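Local coordinates for putative aminooxidase (PDB 2BA9), which isomerises polyunsaturated fatty acid to conjugated linoleic acid and carries a bound flavin-adenine dinucleotide, in a fold related to flavin-containing amine oxidoreductases, at residues L307-V312 / L349-T354; R87-F90 / E96-V99; M23-A28 / D417-F422; L250-T253 / K258-D261. One frame throughout, in Å; residues are numbered along the deposited sequence.

Contact 1: residues L307-V312 / L349-T354; sequences LGHVMV and LDDMET
Asp-351 OD2 takes two hydrogen bonds from neighbouring residues of the facing segment. The ring nitrogen His-309 ND1 gives one, at 2.8 Å from Asp-351 OD2. The backbone Val-310 N gives the other, also 2.8 Å from Asp-351 OD2, and it meets this oxygen nearly head-on along the C-O bond. His-309 ND1 also reaches the second oxygen, Asp-351 OD1, at 2.9 Å. The bond to OD2 is the straighter of the two, 151° at the hydrogen against 140°. Both carboxylate oxygens turn their syn lone pairs to ND1, so the nitrogen is held in a fork. The carboxylate lies at the edge of the imidazole, and the two planes are 27° apart, nearly coplanar. ND1 acts as the donor, consistent with a proton there, and the nearby carboxylate might favour a positively charged imidazole. Next to the polar group, Val-310 CG2 runs alongside Asp-351 CB at 4.0 Å, the two side chains sliding past each other in opposite directions. This is a His-carboxylate pair that joins segment 307-312 to helix 341-355. Asn-301 touches both His-309 and Asp-351, and its ND2 bonds to Val-310 O. Helix 341-355 is thereby fastened beside strand 310-315, which runs between strands 295-297 and 325-330 of the mixed sheet.

Contact 2: residues R87-F90 / E96-V99; sequences RREF and EIYV
Phe-90 and Tyr-98 carry the one direct backbone bond of this contact and a water bridge. Tyr-98 N donates to Phe-90 O at 2.9 Å, and the bond is nearly straight, 169° at the hydrogen. The return bond is replaced by a water. This water accepts from Phe-90 N at 2.9 Å and donates to Tyr-98 O at 2.8 Å. It bridges these two backbone groups, which do not bond directly, and satisfies both. Phe-90 O has a further weak partner, the CA-H of Ile-97, with CA 3.4 Å from the oxygen.

The apolar contacts are few. Phe-90 CB lies over one face of the Tyr-98 ring, toward its rim, and is 4.1 Å from Tyr-98 CE2. The tyrosine ring comes back over the Phe-90 backbone because its CG sits between the backbone N and the carbonyl carbon (chi1 73°). The Phe-90 ring itself leads away from the opposite strand. Its CE2 lies over one face of the guanidinium of Arg-88 on the same strand.

One contact is mixed in character. The carboxylate oxygen Glu-89 OE1 rests 3.8 Å from Ile-97 CD1, with the two side chains passing at a slant.

Several neighbours complete the surroundings. Arg-88 NH1 forms a salt bridge with Glu-101, and the Tyr-98 ring stacks with His-92. A dodecaethylene glycol molecule, probably a crystallisation additive, lies against Phe-90. The arrangement is a surface beta hairpin of strands 88-91 and 97-98, loosely paired and water-bridged, at the edge of the mixed sheet.

Contact 3: residues M23-A28 / D417-F422; sequences MYLEQA and DLVTRF
Val-419 is the one residue of segment 417-422 that meets Tyr-24, Leu-25 and Ala-28, in a packing of helix 408-423 on helix 16-28. Helix 16-28 follows strand 9-12, consistent with a Rossmann-type strand-turn-helix of a dinucleotide-binding fold. The pattern Gly-13, Gly-15, Gly-18 runs from the turn into the first residues of the helix. The axes of the two segments approach to 9.3 Å, with their directions 45° apart. No hydrogen bond crosses.

The methyl CG2 of Val-419 lies mainly on Leu-25 and Tyr-24, 3.8 Å from Leu-25 CG and 4.0 Å from Tyr-24 CB. CG1 is anti to the backbone N (chi1 178°) and extends to Ala-28, whose side chain is a single methyl. Of the Tyr-24 side chain, CB makes the contact. The ring leads away, and its OH is hydrogen-bonded to Glu-72.

Further out, Leu-25 packs on Ile-9 and Ile-11 of strand 9-12 and on Phe-423 of helix 408-423. Ala-28 also touches Val-424, and Lys-5 NZ bonds to its carbonyl oxygen. The tightest approach is that of the Val-419 methyl CG1, 3.7 Å from Ala-28 CB and 3.8 Å from the backbone Tyr-24 O.

Contact 4: residues L250-T253 / K258-D261; sequences LVLT and KFLD
The Phe-259 ring has one face covered by Leu-252. The methyl CD1 of Leu-252 sits over the ring centre, 3.8 Å from the centroid and only 4° off the ring normal. This is a CH-pi contact of nearly ideal placement. The two side chains meet at about a right angle. The other methyl, Leu-252 CD2, lies nearer one side of the ring, 3.7 Å from Phe-259 CE1. Leu-252 CG is anti to its carbonyl carbon (chi1 -60°), which turns CG toward the aromatic side chain.

Leu-250 adds a second contact from the same strand. Its methyl CD2 comes within 4.1 Å of Phe-259 CE1 and approaches the ring obliquely. Leu-250 and Leu-252 are two residues apart, and both CB atoms point to segment 258-261. The intervening Val-251 belongs to the other side of the sheet. Phe-259 extends to meet the strand because its CG is anti to the backbone N (chi1 168°).

The strand 249-252 lies inside the parallel sheet, between strands 9-12 and 396-398, consistent with a Rossmann-type dinucleotide-binding domain. Leu-250 and Leu-252 both touch Thr-396 of strand 396-398. Phe-259 comes from a short, weakly bonded helical turn, 256-259, which follows the strand closely, and it also touches Arg-231 and Glu-269.

No hydrogen bond joins the two segments. Their three touching residues are buried, so this contact rests on dispersion and on the burial of apolar surface, with no polar partner across it.

How the contacts relate
Contacts 3 and 4 lie on the side of the chain that holds the parallel sheet, and contacts 1 and 2 by the far mixed sheet. The centres of contacts 3 and 4 are 19 Å apart. They touch where Leu-418 CD2 packs 4.0 Å from Val-251 CG1. Contacts 1 and 2 have centres 15 Å apart, with nearest atoms about 6 Å apart, and both reach the mixed sheet without touching. Contact 3 lies about 43 Å, centre to centre, from both. Its segments enclose the other three along the chain. Of contacts 1, 3 and 4, contact 4 comes nearest the bound FAD, with the Phe-259 side chain about 7 Å from it.

Contact 1: residues L307-V312 / L349-T354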
loop_
_atom_site.group_PDB
_atom_site.type_symbol
_atom_site.label_atom_id
_atom_site.label_comp_id
_atom_site.label_asym_id
_atom_site.label_seq_id
_atom_site.Cartn_x
_atom_site.Cartn_y
_atom_site.Cartn_z
ATOM N N LEU A 307 7.885 3.404 -18.340
ATOM C CA LEU A 307 7.043 2.354 -17.759
ATOM C C LEU A 307 7.514 0.944 -18.129
ATOM O O LEU A 307 7.783 0.667 -19.281
ATOM C CB LEU A 307 5.602 2.526 -18.233
ATOM C CG LEU A 307 4.535 1.723 -17.506
ATOM C CD1 LEU A 307 4.407 2.201 -16.083
ATOM C CD2 LEU A 307 3.173 1.846 -18.240
ATOM N N GLY A 308 7.602 0.062 -17.137
ATOM C CA GLY A 308 8.035 -1.318 -17.359
ATOM C C GLY A 308 9.473 -1.511 -16.946
ATOM O O GLY A 308 9.926 -2.641 -16.742
ATOM N N HIS A 309 10.213 -0.411 -16.811
ATOM C CA HIS A 309 11.616 -0.514 -16.402
ATOM C C HIS A 309 11.733 -0.632 -14.899
ATOM O O HIS A 309 10.840 -0.235 -14.174
ATOM C CB HIS A 309 12.439 0.655 -16.954
ATOM C CG HIS A 309 12.813 0.476 -18.390
ATOM N ND1 HIS A 309 13.839 -0.354 -18.786
ATOM C CD2 HIS A 309 12.273 0.976 -19.529
ATOM C CE1 HIS A 309 13.933 -0.339 -20.107
ATOM N NE2 HIS A 309 12.982 0.445 -20.584
ATOM N N VAL A 310 12.838 -1.198 -14.435
ATOM C CA VAL A 310 13.127 -1.263 -13.000
ATOM C C VAL A 310 13.371 0.141 -12.444
ATOM O O VAL A 310 14.247 0.860 -12.920
ATOM C CB VAL A 310 14.369 -2.119 -12.707
ATOM C CG1 VAL A 310 14.745 -2.035 -11.220
ATOM C CG2 VAL A 310 14.150 -3.570 -13.130
ATOM N N MET A 311 12.609 0.497 -11.412
ATOM C CA MET A 311 12.691 1.809 -10.783
ATOM C C MET A 311 13.542 1.813 -9.512
ATOM O O MET A 311 14.006 2.854 -9.078
ATOM C CB MET A 311 11.292 2.302 -10.448
ATOM C CG MET A 311 10.349 2.281 -11.633
ATOM S SD MET A 311 8.752 2.960 -11.177
ATOM C CE MET A 311 8.053 1.589 -10.263
ATOM N N VAL A 312 13.725 0.637 -8.926
ATOM C CA VAL A 312 14.452 0.489 -7.682
ATOM C C VAL A 312 14.713 -0.988 -7.463
ATOM O O VAL A 312 13.976 -1.845 -7.964
ATOM C CB VAL A 312 13.675 1.075 -6.472
ATOM C CG1 VAL A 312 12.309 0.424 -6.346
ATOM C CG2 VAL A 312 14.476 0.913 -5.166
ATOM N N LEU A 349 15.956 -8.393 -16.608
ATOM C CA LEU A 349 17.260 -8.923 -16.996
ATOM C C LEU A 349 18.118 -7.802 -17.588
ATOM O O LEU A 349 19.240 -7.582 -17.145
ATOM C CB LEU A 349 17.114 -10.069 -17.995
ATOM C CG LEU A 349 16.182 -11.204 -17.560
ATOM C CD1 LEU A 349 16.327 -12.395 -18.510
ATOM C CD2 LEU A 349 16.457 -11.589 -16.114
ATOM N N ASP A 350 17.564 -7.072 -18.552
ATOM C CA ASP A 350 18.338 -6.082 -19.305
ATOM C C ASP A 350 18.728 -4.880 -18.446
ATOM O O ASP A 350 19.862 -4.392 -18.548
ATOM C CB ASP A 350 17.575 -5.597 -20.552
ATOM C CG ASP A 350 17.262 -6.713 -21.538
ATOM O OD1 ASP A 350 17.895 -7.779 -21.498
ATOM O OD2 ASP A 350 16.385 -6.501 -22.384
ATOM N N ASP A 351 17.813 -4.406 -17.610
ATOM C CA ASP A 351 18.111 -3.273 -16.698
ATOM C C ASP A 351 19.194 -3.630 -15.659
ATOM O O ASP A 351 20.149 -2.882 -15.473
ATOM C CB ASP A 351 16.850 -2.759 -15.979
ATOM C CG ASP A 351 15.949 -1.885 -16.873
ATOM O OD1 ASP A 351 16.356 -1.474 -17.992
ATOM O OD2 ASP A 351 14.819 -1.591 -16.433
ATOM N N MET A 352 19.058 -4.769 -14.984
ATOM C CA MET A 352 20.069 -5.161 -13.990
ATOM C C MET A 352 21.463 -5.390 -14.585
ATOM O O MET A 352 22.477 -5.095 -13.964
ATOM C CB MET A 352 19.607 -6.406 -13.212
ATOM C CG MET A 352 18.396 -6.153 -12.298
ATOM S SD MET A 352 18.702 -4.901 -11.032
ATOM C CE MET A 352 19.522 -5.836 -9.724
ATOM N N GLU A 353 21.528 -5.913 -15.797
ATOM C CA GLU A 353 22.826 -6.057 -16.453
ATOM C C GLU A 353 23.448 -4.687 -16.733
ATOM O O GLU A 353 24.635 -4.440 -16.470
ATOM C CB GLU A 353 22.686 -6.845 -17.734
ATOM C CG GLU A 353 24.016 -7.327 -18.261
ATOM C CD GLU A 353 23.870 -8.027 -19.575
ATOM O OE1 GLU A 353 22.761 -8.551 -19.832
ATOM O OE2 GLU A 353 24.868 -8.062 -20.341
ATOM N N THR A 354 22.625 -3.794 -17.251
ATOM C CA THR A 354 23.009 -2.403 -17.437
ATOM C C THR A 354 23.517 -1.749 -16.142
ATOM O O THR A 354 24.552 -1.052 -16.151
ATOM C CB THR A 354 21.831 -1.638 -18.031
ATOM O OG1 THR A 354 21.610 -2.151 -19.355
ATOM C CG2 THR A 354 22.096 -0.143 -18.053
#

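Contact 2: residues R87-F90 / E96-V99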
loop_
_atom_site.group_PDB
_atom_site.type_symbol
_atom_site.label_atom_id
_atom_site.label_comp_id
_atom_site.label_asym_id
_atom_site.label_seq_id
_atom_site.Cartn_x
_atom_site.Cartn_y
_atom_site.Cartn_z
ATOM N N ARG A 87 19.756 1.693 3.186
ATOM C CA ARG A 87 20.502 2.776 2.552
ATOM C C ARG A 87 20.484 2.585 1.052
ATOM O O ARG A 87 20.226 1.487 0.565
ATOM C CB ARG A 87 21.936 2.953 3.115
ATOM C CG ARG A 87 22.437 1.947 4.190
ATOM C CD ARG A 87 23.327 2.579 5.303
ATOM N NE ARG A 87 24.120 3.754 4.918
ATOM C CZ ARG A 87 24.942 4.424 5.738
ATOM N NH1 ARG A 87 25.111 4.041 7.010
ATOM N NH2 ARG A 87 25.612 5.487 5.282
ATOM N N ARG A 88 20.733 3.665 0.326
ATOM C CA ARG A 88 20.472 3.681 -1.106
ATOM C C ARG A 88 21.459 4.554 -1.866
ATOM O O ARG A 88 22.142 5.401 -1.301
ATOM C CB ARG A 88 19.017 4.120 -1.394
ATOM C CG ARG A 88 18.713 5.629 -1.304
ATOM C CD ARG A 88 18.963 6.243 0.087
ATOM N NE ARG A 88 18.666 7.677 0.087
ATOM C CZ ARG A 88 19.495 8.621 -0.359
ATOM N NH1 ARG A 88 19.118 9.897 -0.318
ATOM N NH2 ARG A 88 20.698 8.307 -0.852
ATOM N N GLU A 89 21.536 4.309 -3.158
ATOM C CA GLU A 89 22.199 5.220 -4.075
ATOM C C GLU A 89 21.238 5.532 -5.230
ATOM O O GLU A 89 20.143 4.957 -5.326
ATOM C CB GLU A 89 23.511 4.625 -4.576
ATOM C CG GLU A 89 23.346 3.505 -5.590
ATOM C CD GLU A 89 24.623 2.719 -5.833
ATOM O OE1 GLU A 89 25.705 3.157 -5.390
ATOM O OE2 GLU A 89 24.536 1.645 -6.472
ATOM N N PHE A 90 21.661 6.442 -6.099
ATOM C CA PHE A 90 20.847 6.865 -7.219
ATOM C C PHE A 90 21.567 6.588 -8.508
ATOM O O PHE A 90 22.753 6.876 -8.631
ATOM C CB PHE A 90 20.467 8.342 -7.090
ATOM C CG PHE A 90 19.370 8.573 -6.100
ATOM C CD1 PHE A 90 18.050 8.355 -6.458
ATOM C CD2 PHE A 90 19.660 8.966 -4.791
ATOM C CE1 PHE A 90 17.016 8.538 -5.537
ATOM C CE2 PHE A 90 18.638 9.166 -3.860
ATOM C CZ PHE A 90 17.313 8.943 -4.232
ATOM N N GLU A 96 24.701 4.626 -14.431
ATOM C CA GLU A 96 25.607 5.602 -13.824
ATOM C C GLU A 96 25.115 6.075 -12.443
ATOM O O GLU A 96 23.975 6.524 -12.282
ATOM C CB GLU A 96 25.777 6.792 -14.751
ATOM C CG GLU A 96 26.957 7.682 -14.410
ATOM C CD GLU A 96 26.958 8.923 -15.233
ATOM O OE1 GLU A 96 25.986 9.711 -15.117
ATOM O OE2 GLU A 96 27.906 9.086 -16.019
ATOM N N ILE A 97 25.990 5.938 -11.455
ATOM C CA ILE A 97 25.740 6.411 -10.100
ATOM C C ILE A 97 25.878 7.929 -10.091
ATOM O O ILE A 97 26.816 8.489 -10.685
ATOM C CB ILE A 97 26.748 5.800 -9.077
ATOM C CG1 ILE A 97 26.563 4.283 -8.958
ATOM C CG2 ILE A 97 26.600 6.449 -7.712
ATOM C CD1 ILE A 97 27.835 3.524 -8.545
ATOM N N TYR A 98 24.930 8.595 -9.445
ATOM C CA TYR A 98 25.016 10.019 -9.245
ATOM C C TYR A 98 24.304 10.400 -7.973
ATOM O O TYR A 98 23.474 9.630 -7.470
ATOM C CB TYR A 98 24.420 10.778 -10.429
ATOM C CG TYR A 98 22.903 10.755 -10.545
ATOM C CD1 TYR A 98 22.162 11.916 -10.396
ATOM C CD2 TYR A 98 22.222 9.575 -10.845
ATOM C CE1 TYR A 98 20.776 11.910 -10.523
ATOM C CE2 TYR A 98 20.847 9.560 -10.977
ATOM C CZ TYR A 98 20.127 10.730 -10.820
ATOM O OH TYR A 98 18.750 10.706 -10.955
ATOM N N VAL A 99 24.604 11.610 -7.503
ATOM C CA VAL A 99 24.090 12.144 -6.245
ATOM C C VAL A 99 23.212 13.371 -6.549
ATOM O O VAL A 99 23.727 14.467 -6.749
ATOM C CB VAL A 99 25.258 12.559 -5.317
ATOM C CG1 VAL A 99 24.754 12.840 -3.907
ATOM C CG2 VAL A 99 26.330 11.481 -5.290
HETATM O O HOH W 1 23.617 8.301 -4.961
#

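Contact 3: residues M23-A28 / D417-F422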
loop_
_atom_site.group_PDB
_atom_site.type_symbol
_atom_site.label_atom_id
_atom_site.label_comp_id
_atom_site.label_asym_id
_atom_site.label_seq_id
_atom_site.Cartn_x
_atom_site.Cartn_y
_atom_site.Cartn_z
ATOM N N MET A 23 -8.418 -7.196 15.634
ATOM C CA MET A 23 -7.743 -6.683 16.849
ATOM C C MET A 23 -8.540 -5.605 17.551
ATOM O O MET A 23 -8.737 -5.663 18.758
ATOM C CB MET A 23 -6.374 -6.095 16.498
ATOM C CG MET A 23 -5.675 -5.358 17.645
ATOM S SD MET A 23 -4.127 -4.609 17.135
ATOM C CE MET A 23 -3.780 -3.459 18.459
ATOM N N TYR A 24 -8.970 -4.598 16.804
ATOM C CA TYR A 24 -9.590 -3.420 17.424
ATOM C C TYR A 24 -11.057 -3.627 17.768
ATOM O O TYR A 24 -11.582 -2.983 18.692
ATOM C CB TYR A 24 -9.370 -2.162 16.571
ATOM C CG TYR A 24 -7.940 -1.664 16.686
ATOM C CD1 TYR A 24 -7.481 -1.050 17.853
ATOM C CD2 TYR A 24 -7.040 -1.839 15.647
ATOM C CE1 TYR A 24 -6.148 -0.623 17.968
ATOM C CE2 TYR A 24 -5.722 -1.415 15.751
ATOM C CZ TYR A 24 -5.281 -0.814 16.900
ATOM O OH TYR A 24 -3.964 -0.418 16.955
ATOM N N LEU A 25 -11.722 -4.527 17.050
ATOM C CA LEU A 25 -13.069 -4.938 17.441
ATOM C C LEU A 25 -12.990 -5.697 18.764
ATOM O O LEU A 25 -13.717 -5.382 19.715
ATOM C CB LEU A 25 -13.743 -5.778 16.342
ATOM C CG LEU A 25 -14.371 -4.944 15.214
ATOM C CD1 LEU A 25 -14.654 -5.779 13.960
ATOM C CD2 LEU A 25 -15.649 -4.262 15.703
ATOM N N GLU A 26 -12.092 -6.683 18.815
ATOM C CA GLU A 26 -11.870 -7.459 20.026
ATOM C C GLU A 26 -11.670 -6.522 21.218
ATOM O O GLU A 26 -12.350 -6.654 22.232
ATOM C CB GLU A 26 -10.654 -8.371 19.863
ATOM C CG GLU A 26 -10.513 -9.408 20.966
ATOM C CD GLU A 26 -9.315 -10.309 20.760
ATOM O OE1 GLU A 26 -9.281 -11.027 19.750
ATOM O OE2 GLU A 26 -8.421 -10.309 21.627
ATOM N N GLN A 27 -10.754 -5.567 21.066
ATOM C CA GLN A 27 -10.391 -4.628 22.143
ATOM C C GLN A 27 -11.517 -3.682 22.589
ATOM O O GLN A 27 -11.527 -3.225 23.731
ATOM C CB GLN A 27 -9.137 -3.835 21.750
ATOM C CG GLN A 27 -7.878 -4.698 21.726
ATOM C CD GLN A 27 -6.625 -3.950 21.310
ATOM O OE1 GLN A 27 -5.522 -4.475 21.423
ATOM N NE2 GLN A 27 -6.785 -2.724 20.828
ATOM N N ALA A 28 -12.469 -3.426 21.691
ATOM C CA ALA A 28 -13.673 -2.642 21.998
ATOM C C ALA A 28 -14.786 -3.486 22.615
ATOM O O ALA A 28 -15.837 -2.951 22.990
ATOM C CB ALA A 28 -14.194 -1.957 20.727
ATOM N N ASP A 417 -9.974 3.126 13.463
ATOM C CA ASP A 417 -10.922 4.241 13.515
ATOM C C ASP A 417 -12.336 3.804 13.111
ATOM O O ASP A 417 -13.302 4.350 13.610
ATOM C CB ASP A 417 -10.459 5.391 12.610
ATOM C CG ASP A 417 -9.306 6.195 13.201
ATOM O OD1 ASP A 417 -9.054 6.122 14.426
ATOM O OD2 ASP A 417 -8.655 6.928 12.435
ATOM N N LEU A 418 -12.451 2.815 12.220
ATOM C CA LEU A 418 -13.763 2.291 11.815
ATOM C C LEU A 418 -14.569 1.814 13.022
ATOM O O LEU A 418 -15.780 2.012 13.085
ATOM C CB LEU A 418 -13.624 1.147 10.810
ATOM C CG LEU A 418 -14.911 0.715 10.089
ATOM C CD1 LEU A 418 -15.241 1.655 8.918
ATOM C CD2 LEU A 418 -14.785 -0.736 9.609
ATOM N N VAL A 419 -13.881 1.172 13.959
ATOM C CA VAL A 419 -14.506 0.650 15.167
ATOM C C VAL A 419 -14.970 1.821 16.021
ATOM O O VAL A 419 -16.084 1.817 16.545
ATOM C CB VAL A 419 -13.528 -0.214 15.991
ATOM C CG1 VAL A 419 -14.205 -0.705 17.270
ATOM C CG2 VAL A 419 -12.989 -1.390 15.159
ATOM N N THR A 420 -14.110 2.830 16.137
ATOM C CA THR A 420 -14.457 4.076 16.820
ATOM C C THR A 420 -15.619 4.789 16.143
ATOM O O THR A 420 -16.538 5.237 16.808
ATOM C CB THR A 420 -13.271 5.060 16.876
ATOM O OG1 THR A 420 -12.103 4.388 17.368
ATOM C CG2 THR A 420 -13.608 6.237 17.785
ATOM N N ARG A 421 -15.579 4.885 14.819
ATOM C CA ARG A 421 -16.566 5.684 14.086
ATOM C C ARG A 421 -17.972 5.082 14.064
ATOM O O ARG A 421 -18.961 5.835 14.122
ATOM C CB ARG A 421 -16.099 5.946 12.655
ATOM C CG ARG A 421 -14.864 6.839 12.557
ATOM C CD ARG A 421 -14.720 7.396 11.174
ATOM N NE ARG A 421 -14.526 6.343 10.188
ATOM C CZ ARG A 421 -15.027 6.330 8.947
ATOM N NH1 ARG A 421 -15.820 7.303 8.492
ATOM N NH2 ARG A 421 -14.739 5.306 8.150
ATOM N N PHE A 422 -18.066 3.751 13.992
ATOM C CA PHE A 422 -19.359 3.088 13.772
ATOM C C PHE A 422 -19.805 2.012 14.783
ATOM O O PHE A 422 -21.002 1.710 14.877
ATOM C CB PHE A 422 -19.360 2.469 12.383
ATOM C CG PHE A 422 -19.098 3.455 11.285
ATOM C CD1 PHE A 422 -19.961 4.522 11.080
ATOM C CD2 PHE A 422 -17.988 3.326 10.463
ATOM C CE1 PHE A 422 -19.719 5.444 10.067
ATOM C CE2 PHE A 422 -17.749 4.234 9.450
ATOM C CZ PHE A 422 -18.616 5.291 9.250
#

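Contact 4: residues L250-T253 / K258-D261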
loop_
_atom_site.group_PDB
_atom_site.type_symbol
_atom_site.label_atom_id
_atom_site.label_comp_id
_atom_site.label_asym_id
_atom_site.label_seq_id
_atom_site.Cartn_x
_atom_site.Cartn_y
_atom_site.Cartn_z
ATOM N N LEU A 250 -21.087 -7.134 7.957
ATOM C CA LEU A 250 -20.020 -7.425 7.009
ATOM C C LEU A 250 -19.001 -6.291 6.965
ATOM O O LEU A 250 -19.374 -5.134 6.822
ATOM C CB LEU A 250 -20.615 -7.603 5.610
ATOM C CG LEU A 250 -19.661 -8.056 4.503
ATOM C CD1 LEU A 250 -19.049 -9.412 4.848
ATOM C CD2 LEU A 250 -20.401 -8.104 3.155
ATOM N N VAL A 251 -17.716 -6.636 7.066
ATOM C CA VAL A 251 -16.630 -5.661 6.985
ATOM C C VAL A 251 -15.642 -6.081 5.891
ATOM O O VAL A 251 -15.008 -7.134 5.983
ATOM C CB VAL A 251 -15.921 -5.473 8.351
ATOM C CG1 VAL A 251 -14.771 -4.474 8.241
ATOM C CG2 VAL A 251 -16.932 -5.003 9.382
ATOM N N LEU A 252 -15.548 -5.247 4.853
ATOM C CA LEU A 252 -14.780 -5.546 3.656
ATOM C C LEU A 252 -13.434 -4.882 3.717
ATOM O O LEU A 252 -13.363 -3.657 3.774
ATOM C CB LEU A 252 -15.507 -5.014 2.413
ATOM C CG LEU A 252 -16.910 -5.538 2.105
ATOM C CD1 LEU A 252 -17.507 -4.764 0.925
ATOM C CD2 LEU A 252 -16.889 -7.031 1.819
ATOM N N THR A 253 -12.369 -5.682 3.688
ATOM C CA THR A 253 -11.002 -5.173 3.537
ATOM C C THR A 253 -10.387 -5.693 2.229
ATOM O O THR A 253 -9.168 -5.661 2.052
ATOM C CB THR A 253 -10.082 -5.570 4.743
ATOM O OG1 THR A 253 -9.804 -6.977 4.705
ATOM C CG2 THR A 253 -10.722 -5.197 6.060
ATOM N N LYS A 258 -13.957 -6.155 -7.193
ATOM C CA LYS A 258 -14.013 -7.614 -7.344
ATOM C C LYS A 258 -15.177 -8.230 -6.575
ATOM O O LYS A 258 -15.739 -9.250 -6.992
ATOM C CB LYS A 258 -12.701 -8.243 -6.886
ATOM C CG LYS A 258 -11.479 -7.721 -7.669
ATOM C CD LYS A 258 -10.383 -8.786 -7.754
ATOM C CE LYS A 258 -9.291 -8.401 -8.754
ATOM N NZ LYS A 258 -8.184 -7.722 -8.068
ATOM N N PHE A 259 -15.491 -7.600 -5.441
ATOM C CA PHE A 259 -16.632 -7.929 -4.568
ATOM C C PHE A 259 -17.947 -7.844 -5.330
ATOM O O PHE A 259 -18.881 -8.593 -5.050
ATOM C CB PHE A 259 -16.630 -6.982 -3.357
ATOM C CG PHE A 259 -17.893 -7.004 -2.537
ATOM C CD1 PHE A 259 -18.118 -8.007 -1.599
ATOM C CD2 PHE A 259 -18.844 -5.992 -2.672
ATOM C CE1 PHE A 259 -19.292 -8.016 -0.826
ATOM C CE2 PHE A 259 -20.005 -6.000 -1.906
ATOM C CZ PHE A 259 -20.226 -7.016 -0.984
ATOM N N LEU A 260 -18.003 -6.940 -6.308
ATOM C CA LEU A 260 -19.171 -6.810 -7.172
ATOM C C LEU A 260 -19.524 -8.125 -7.843
ATOM O O LEU A 260 -20.703 -8.435 -8.034
ATOM C CB LEU A 260 -18.922 -5.772 -8.268
ATOM C CG LEU A 260 -18.758 -4.307 -7.871
ATOM C CD1 LEU A 260 -18.442 -3.480 -9.116
ATOM C CD2 LEU A 260 -20.020 -3.792 -7.169
ATOM N N ASP A 261 -18.496 -8.892 -8.197
ATOM C CA ASP A 261 -18.675 -10.117 -8.975
ATOM C C ASP A 261 -19.228 -11.312 -8.183
ATOM O O ASP A 261 -19.588 -12.317 -8.790
ATOM C CB ASP A 261 -17.346 -10.534 -9.631
ATOM C CG ASP A 261 -16.821 -9.513 -10.634
ATOM O OD1 ASP A 261 -17.594 -8.655 -11.112
ATOM O OD2 ASP A 261 -15.612 -9.584 -10.946
#